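Local coordinates for 2,3-dihydroxybenzoate-AMP ligase (Mycobacterium smegmatis, PDB 5KEI), which belongs to the ANL superfamily of AMP-binding enzymes, with a large AMP-binding domain and a smaller C-terminal domain, at residues Thr26-Pro29 with Ala30-Gln34; Thr72-Glu75 with Leu76-Ala80. One frame throughout, in Å; residues are numbered along the deposited sequence.

Interaction 1 (Thr26-Pro29 with Ala30-Gln34); sequences TPFP and AERAQ
Pro29 O and Ala33 N join the extended segment 26-29 to the first turn of the helix in 30-34, with Pro29 at the N-cap. Their hydrogen bond is 2.9 Å long and nearly straight, 166° at the hydrogen; a second, weak one from Arg32 N reaches the same Pro29 O at 3.1 Å, so one carbonyl takes two amides of the opening turn. The Pro29 ring has no side-chain acceptor for the helix amides and serves here as a packing surface for Arg32. Arg32 folds back alongside that ring, its chain bent at chi3 (51°), which sets NH1 3.7 Å from Pro29 CD. The same guanidinium meets Phe28 crosswise: CD1 lies over one face, toward the rim, while NH2 stands 3.8 Å from CE1 at the edge of the ring, near its plane, the two planes turned 59° apart. On another side of Pro29, Glu31 OE2 approaches its CB at 3.4 Å. The charged end of Arg32 is held by Asn413 through NH1 and by Tyr36, one turn further along helix 30-38, through NH2. Phe28 packs edge-to-face with Trp42, and the Asn413 loop touches Phe28 and Pro29, placing this surface helix start against two loops.

Interaction 2 (Thr72-Glu75 with Leu76-Ala80); sequences TYAE and LDRLA
With Thr72 chi1 at 64° and Glu75 CG beside its own backbone N (chi1 -67°), the side chains of Thr72 and Glu75 each reach the other's backbone amide. Glu75 N donates to Thr72 OG1 at 3.2 Å, and Thr72 N donates to Glu75 OE1 at 3.2 Å, the amide of Thr72 meeting OE1 from above the carboxylate plane. Both bonds are close to straight. The extended Glu75 chain beyond CG is what carries OE1 back to the N-cap residue.

The backbone ladder starts at the cap as well: Leu76 N donates to Thr72 O at 2.8 Å. Asp77 N to Tyr73 O and Leu79 N to Glu75 O continue the i to i+4 pattern, whereas Arg78 N to Ala74 O is weak. Arg78 bends at chi3, which lays its guanidinium back over the preceding turn, with Ala74 O 3.6 Å above the plane and over its centre. From there NH2 touches Ala74 CB at 3.7 Å and NH1 touches Glu75 CG at 3.7 Å. The Glu75 carboxylate is not in contact with this guanidinium: OE2 and NH1 are 5.3 Å apart, so the pair is not a salt bridge, though the opposite charges may still attract weakly at this range. Leu79 CG rests against Glu75 O.

Tyr73 OH is bonded to Ala274 O, and Asp77 forms salt bridges with Arg52 and Arg117, while Leu76 packs on Val110 and strand 62-65. The reciprocal Thr72 and Glu75 bonds define a capping box, closing the amino end of helix 73-88 directly after the edge strand 70-72 of a mixed sheet in the AMP-binding domain.

How the interactions relate
Interactions 1 and 2 both start a helix. In both, the cap residue's carbonyl accepts the amide four residues on; interaction 2 adds a reciprocal pair of side-chain bonds, for which Pro29 has no side-chain acceptor. An arginine turned back toward the helix start occurs in both: Arg32 has side-chain hydrogen-bond partners beyond its segments, while Arg78 lies over a backbone carbonyl. The centres are 34 Å apart and the nearest atoms about 25 Å, so there is no touch. They follow in series along the chain, interaction 1 at the surface and interaction 2 partly buried, 21 and 27 Å respectively from the centre of the chain.

Interaction 1 (Thr26-Pro29 with Ala30-Gln34)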
loop_
_atom_site.group_PDB
_atom_site.type_symbol
_atom_site.label_atom_id
_atom_site.label_comp_id
_atom_site.label_asym_id
_atom_site.label_seq_id
_atom_site.Cartn_x
_atom_site.Cartn_y
_atom_site.Cartn_z
ATOM N N THR A 26 -10.671 11.864 -2.268
ATOM C CA THR A 26 -12.028 11.452 -2.582
ATOM C C THR A 26 -12.615 10.811 -1.330
ATOM O O THR A 26 -12.244 9.711 -0.977
ATOM C CB THR A 26 -12.082 10.447 -3.746
ATOM O OG1 THR A 26 -11.355 10.958 -4.871
ATOM C CG2 THR A 26 -13.523 10.166 -4.133
ATOM N N PRO A 27 -13.515 11.519 -0.642
ATOM C CA PRO A 27 -13.991 11.026 0.654
ATOM C C PRO A 27 -14.904 9.824 0.538
ATOM O O PRO A 27 -15.398 9.534 -0.540
ATOM C CB PRO A 27 -14.758 12.230 1.230
ATOM C CG PRO A 27 -15.097 13.094 0.067
ATOM C CD PRO A 27 -14.008 12.875 -0.955
ATOM N N PHE A 28 -15.119 9.125 1.647
ATOM C CA PHE A 28 -16.175 8.124 1.711
ATOM C C PHE A 28 -17.521 8.824 1.616
ATOM O O PHE A 28 -17.728 9.853 2.251
ATOM C CB PHE A 28 -16.101 7.324 3.007
ATOM C CG PHE A 28 -15.012 6.312 3.024
ATOM C CD1 PHE A 28 -15.296 4.967 2.821
ATOM C CD2 PHE A 28 -13.691 6.702 3.230
ATOM C CE1 PHE A 28 -14.294 4.029 2.833
ATOM C CE2 PHE A 28 -12.677 5.764 3.241
ATOM C CZ PHE A 28 -12.978 4.424 3.046
ATOM N N PRO A 29 -18.441 8.269 0.829
ATOM C CA PRO A 29 -19.790 8.841 0.803
ATOM C C PRO A 29 -20.427 8.851 2.198
ATOM O O PRO A 29 -20.288 7.890 2.954
ATOM C CB PRO A 29 -20.549 7.907 -0.144
ATOM C CG PRO A 29 -19.462 7.225 -0.969
ATOM C CD PRO A 29 -18.314 7.073 -0.023
ATOM N N ALA A 30 -21.105 9.946 2.518
ATOM C CA ALA A 30 -21.753 10.161 3.813
ATOM C C ALA A 30 -22.559 8.961 4.337
ATOM O O ALA A 30 -22.427 8.584 5.506
ATOM C CB ALA A 30 -22.651 11.391 3.731
ATOM N N GLU A 31 -23.379 8.354 3.487
ATOM C CA GLU A 31 -24.254 7.281 3.950
ATOM C C GLU A 31 -23.463 6.021 4.320
ATOM O O GLU A 31 -23.835 5.303 5.253
ATOM C CB GLU A 31 -25.327 6.957 2.898
ATOM C CG GLU A 31 -24.821 6.290 1.605
ATOM C CD GLU A 31 -24.180 7.273 0.609
ATOM O OE1 GLU A 31 -24.057 8.482 0.949
ATOM O OE2 GLU A 31 -23.803 6.830 -0.513
ATOM N N ARG A 32 -22.370 5.754 3.603
ATOM C CA ARG A 32 -21.523 4.603 3.924
ATOM C C ARG A 32 -20.736 4.915 5.197
ATOM O O ARG A 32 -20.585 4.061 6.067
ATOM C CB ARG A 32 -20.575 4.249 2.763
ATOM C CG ARG A 32 -21.246 3.737 1.473
ATOM C CD ARG A 32 -20.197 3.540 0.377
ATOM N NE ARG A 32 -19.078 2.733 0.877
ATOM C CZ ARG A 32 -17.830 2.753 0.402
ATOM N NH1 ARG A 32 -17.499 3.530 -0.623
ATOM N NH2 ARG A 32 -16.907 1.972 0.954
ATOM N N ALA A 33 -20.250 6.146 5.308
ATOM C CA ALA A 33 -19.500 6.565 6.485
ATOM C C ALA A 33 -20.341 6.382 7.747
ATOM O O ALA A 33 -19.875 5.785 8.722
ATOM C CB ALA A 33 -19.049 8.009 6.342
ATOM N N GLN A 34 -21.586 6.865 7.715
ATOM C CA GLN A 34 -22.501 6.714 8.852
ATOM C C GLN A 34 -22.731 5.244 9.210
ATOM O O GLN A 34 -22.704 4.873 10.393
ATOM C CB GLN A 34 -23.834 7.401 8.557
ATOM C CG GLN A 34 -24.844 7.380 9.710
ATOM C CD GLN A 34 -24.245 7.758 11.069
ATOM O OE1 GLN A 34 -23.409 8.670 11.185
ATOM N NE2 GLN A 34 -24.670 7.038 12.108
#

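Interaction 2 (Thr72-Glu75 with Leu76-Ala80)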
loop_
_atom_site.group_PDB
_atom_site.type_symbol
_atom_site.label_atom_id
_atom_site.label_comp_id
_atom_site.label_asym_id
_atom_site.label_seq_id
_atom_site.Cartn_x
_atom_site.Cartn_y
_atom_site.Cartn_z
ATOM N N THR A 72 9.311 1.402 26.371
ATOM C CA THR A 72 7.995 1.086 26.901
ATOM C C THR A 72 6.969 2.011 26.249
ATOM O O THR A 72 7.342 3.010 25.622
ATOM C CB THR A 72 7.939 1.263 28.423
ATOM O OG1 THR A 72 8.145 2.646 28.737
ATOM C CG2 THR A 72 9.020 0.435 29.103
ATOM N N TYR A 73 5.686 1.689 26.403
ATOM C CA TYR A 73 4.616 2.504 25.833
ATOM C C TYR A 73 4.602 3.916 26.401
ATOM O O TYR A 73 4.276 4.865 25.689
ATOM C CB TYR A 73 3.250 1.842 26.051
ATOM C CG TYR A 73 2.909 0.798 25.009
ATOM C CD1 TYR A 73 2.388 1.164 23.767
ATOM C CD2 TYR A 73 3.122 -0.560 25.261
ATOM C CE1 TYR A 73 2.085 0.198 22.801
ATOM C CE2 TYR A 73 2.818 -1.529 24.310
ATOM C CZ TYR A 73 2.301 -1.143 23.083
ATOM O OH TYR A 73 2.005 -2.108 22.154
ATOM N N ALA A 74 4.963 4.058 27.676
ATOM C CA ALA A 74 5.024 5.377 28.307
ATOM C C ALA A 74 6.193 6.193 27.759
ATOM O O ALA A 74 6.057 7.386 27.463
ATOM C CB ALA A 74 5.128 5.246 29.823
ATOM N N GLU A 75 7.336 5.540 27.617
ATOM C CA GLU A 75 8.520 6.161 27.034
ATOM C C GLU A 75 8.321 6.541 25.569
ATOM O O GLU A 75 8.784 7.594 25.144
ATOM C CB GLU A 75 9.721 5.222 27.182
ATOM C CG GLU A 75 10.123 5.042 28.639
ATOM C CD GLU A 75 11.062 3.877 28.884
ATOM O OE1 GLU A 75 11.449 3.192 27.911
ATOM O OE2 GLU A 75 11.401 3.643 30.069
ATOM N N LEU A 76 7.637 5.689 24.802
ATOM C CA LEU A 76 7.398 5.960 23.376
ATOM C C LEU A 76 6.404 7.117 23.193
ATOM O O LEU A 76 6.557 7.950 22.293
ATOM C CB LEU A 76 6.893 4.692 22.661
ATOM C CG LEU A 76 6.473 4.809 21.191
ATOM C CD1 LEU A 76 7.572 5.426 20.331
ATOM C CD2 LEU A 76 6.058 3.446 20.632
ATOM N N ASP A 77 5.398 7.167 24.061
ATOM C CA ASP A 77 4.398 8.230 24.039
ATOM C C ASP A 77 5.008 9.630 24.222
ATOM O O ASP A 77 4.554 10.594 23.602
ATOM C CB ASP A 77 3.354 7.979 25.127
ATOM C CG ASP A 77 2.030 8.673 24.847
ATOM O OD1 ASP A 77 1.631 8.748 23.665
ATOM O OD2 ASP A 77 1.389 9.147 25.809
ATOM N N ARG A 78 6.023 9.739 25.081
ATOM C CA ARG A 78 6.703 11.014 25.321
ATOM C C ARG A 78 7.585 11.390 24.133
ATOM O O ARG A 78 7.618 12.546 23.713
ATOM C CB ARG A 78 7.562 10.964 26.592
ATOM C CG ARG A 78 6.774 10.815 27.883
ATOM C CD ARG A 78 7.714 10.651 29.073
ATOM N NE ARG A 78 7.170 9.734 30.080
ATOM C CZ ARG A 78 7.789 8.639 30.526
ATOM N NH1 ARG A 78 8.992 8.310 30.070
ATOM N NH2 ARG A 78 7.203 7.873 31.440
ATOM N N LEU A 79 8.301 10.399 23.607
ATOM C CA LEU A 79 9.168 10.603 22.462
ATOM C C LEU A 79 8.408 11.168 21.276
ATOM O O LEU A 79 8.868 12.110 20.644
ATOM C CB LEU A 79 9.842 9.295 22.071
ATOM C CG LEU A 79 10.925 8.837 23.041
ATOM C CD1 LEU A 79 11.425 7.455 22.635
ATOM C CD2 LEU A 79 12.050 9.850 23.047
ATOM N N ALA A 80 7.246 10.589 20.982
ATOM C CA ALA A 80 6.414 11.073 19.893
ATOM C C ALA A 80 5.957 12.503 20.157
ATOM O O ALA A 80 5.939 13.323 19.238
ATOM C CB ALA A 80 5.214 10.165 19.687
#